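Local coordinates for protein lectin CEL-IV, C-type (Cucumaria echinata, PDB 3ALU) that binds galactose-containing carbohydrates such as raffinose through a calcium ion, as a tetrameric C-type lectin with an EPN recognition motif, at residues S53-E58 / D100-D105. Residues are numbered along the deposited sequence; the frame is centred on the assembly and turned at random.
Sequences SIHSAE and DGSSVD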
loop_
_atom_site.group_PDB
_atom_site.type_symbol
_atom_site.label_atom_id
_atom_site.label_comp_id
_atom_site.label_asym_id
_atom_site.label_seq_id
_atom_site.Cartn_x
_atom_site.Cartn_y
_atom_site.Cartn_z
ATOM N N SER A 53 20.248 -2.685 5.759
ATOM C CA SER A 53 20.576 -3.684 6.812
ATOM C C SER A 53 19.825 -4.974 6.493
ATOM O O SER A 53 18.901 -4.918 5.706
ATOM C CB SER A 53 20.208 -3.171 8.169
ATOM O OG SER A 53 18.806 -2.921 8.363
ATOM N N ILE A 54 20.230 -6.113 7.097
ATOM C CA ILE A 54 19.712 -7.432 6.667
ATOM C C ILE A 54 19.487 -8.226 7.936
ATOM O O ILE A 54 20.414 -8.305 8.772
ATOM C CB ILE A 54 20.712 -8.149 5.730
ATOM C CG1 ILE A 54 21.052 -7.247 4.504
ATOM C CG2 ILE A 54 20.178 -9.541 5.304
ATOM C CD1 ILE A 54 22.169 -7.779 3.580
ATOM N N HIS A 55 18.282 -8.802 8.091
ATOM C CA HIS A 55 17.897 -9.362 9.410
ATOM C C HIS A 55 17.398 -10.782 9.385
ATOM O O HIS A 55 16.962 -11.317 10.419
ATOM C CB HIS A 55 16.891 -8.445 10.058
ATOM C CG HIS A 55 17.496 -7.136 10.378
ATOM N ND1 HIS A 55 17.341 -6.022 9.570
ATOM C CD2 HIS A 55 18.387 -6.803 11.328
ATOM C CE1 HIS A 55 18.056 -5.030 10.073
ATOM N NE2 HIS A 55 18.708 -5.479 11.131
ATOM N N SER A 56 17.494 -11.405 8.221
ATOM C CA SER A 56 17.048 -12.801 8.071
ATOM C C SER A 56 17.602 -13.430 6.809
ATOM O O SER A 56 18.027 -12.725 5.871
ATOM C CB SER A 56 15.498 -12.906 8.060
ATOM O OG SER A 56 14.971 -12.470 6.802
ATOM N N ALA A 57 17.578 -14.777 6.772
ATOM C CA ALA A 57 17.991 -15.521 5.611
ATOM C C ALA A 57 17.153 -15.177 4.370
ATOM O O ALA A 57 17.673 -15.140 3.269
ATOM C CB ALA A 57 17.890 -17.028 5.897
ATOM N N GLU A 58 15.849 -14.985 4.573
ATOM C CA GLU A 58 14.961 -14.584 3.497
ATOM C C GLU A 58 15.304 -13.202 2.968
ATOM O O GLU A 58 15.258 -12.988 1.768
ATOM C CB GLU A 58 13.530 -14.557 4.006
ATOM C CG GLU A 58 12.977 -15.949 4.235
ATOM C CD GLU A 58 11.470 -15.954 4.406
ATOM O OE1 GLU A 58 10.893 -17.064 4.325
ATOM O OE2 GLU A 58 10.861 -14.859 4.605
ATOM N N ASP A 100 21.902 1.910 10.117
ATOM C CA ASP A 100 20.561 2.296 10.535
ATOM C C ASP A 100 20.285 2.079 12.028
ATOM O O ASP A 100 19.184 2.370 12.487
ATOM C CB ASP A 100 19.464 1.671 9.637
ATOM C CG ASP A 100 19.336 0.170 9.807
ATOM O OD1 ASP A 100 18.457 -0.424 9.132
ATOM O OD2 ASP A 100 20.097 -0.429 10.590
ATOM N N GLY A 101 21.267 1.572 12.773
ATOM C CA GLY A 101 21.110 1.389 14.217
ATOM C C GLY A 101 20.325 0.164 14.607
ATOM O O GLY A 101 20.074 -0.044 15.801
ATOM N N SER A 102 19.970 -0.675 13.626
ATOM C CA SER A 102 19.221 -1.904 13.921
ATOM C C SER A 102 20.158 -2.985 14.504
ATOM O O SER A 102 21.381 -2.883 14.399
ATOM C CB SER A 102 18.487 -2.426 12.662
ATOM O OG SER A 102 19.437 -2.766 11.668
ATOM N N SER A 103 19.571 -4.027 15.105
ATOM C CA SER A 103 20.375 -5.085 15.732
ATOM C C SER A 103 21.048 -5.935 14.676
ATOM O O SER A 103 20.509 -6.154 13.597
ATOM C CB SER A 103 19.488 -6.031 16.552
ATOM O OG SER A 103 18.599 -5.275 17.351
ATOM N N VAL A 104 22.230 -6.423 14.996
ATOM C CA VAL A 104 22.877 -7.421 14.158
ATOM C C VAL A 104 22.388 -8.774 14.670
ATOM O O VAL A 104 23.034 -9.424 15.530
ATOM C CB VAL A 104 24.409 -7.296 14.190
ATOM C CG1 VAL A 104 25.067 -8.367 13.296
ATOM C CG2 VAL A 104 24.847 -5.879 13.737
ATOM N N ASP A 105 21.250 -9.183 14.154
ATOM C CA ASP A 105 20.554 -10.396 14.580
ATOM C C ASP A 105 20.585 -11.472 13.486
ATOM O O ASP A 105 19.882 -12.485 13.579
ATOM C CB ASP A 105 19.101 -10.051 15.009
ATOM C CG ASP A 105 18.297 -9.276 13.948
ATOM O OD1 ASP A 105 18.798 -8.988 12.831
ATOM O OD2 ASP A 105 17.121 -8.941 14.247
#
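H55 and S102 meet through a hydrogen bond in which the imidazole NE2 donates to the serine OG, 2.9 Å away and only 11° out of the ring plane. Serine suits the place because its hydroxyl, spending its proton on D100 OD2, can still accept the N-H that histidine offers at its ring edge. With CG anti to the carbonyl carbon (chi1 -66°), the far end of the ring comes close to 100-105 although the side chain does not start out in that direction. S103 O also lies near the ring plane, 3.1 Å from NE2.

The S102 OG to D100 OD2 bond, 2.7 Å long, falls on the syn side of the carboxylate. The same oxygen receives the backbone N of S102 from above the carboxylate plane at 3.0 Å, closing an Asx turn: aspartate's short side chain lets one oxygen reach the backbone N two residues on and leaves a second for other donors. That oxygen, D100 OD1, takes the S53 hydroxyl, although the position of S53 OG is less certain, and also Q148 NE2, while Q148 OE1 receives S53 N.

The D105 carboxylate lies nearly perpendicular to the H55 ring (78°), but its approach is modelled too close and is doubtful. The W98 ring meets the imidazole with planes at about 60°.

Away from the calcium site, this chiefly polar network joins the turn leading into helix 57-70 to the loop after strand 96-98. Donors converging on both D100 oxygens probably stabilise its negative charge, and S102 links imidazole and carboxylate, accepting from one and donating to the other.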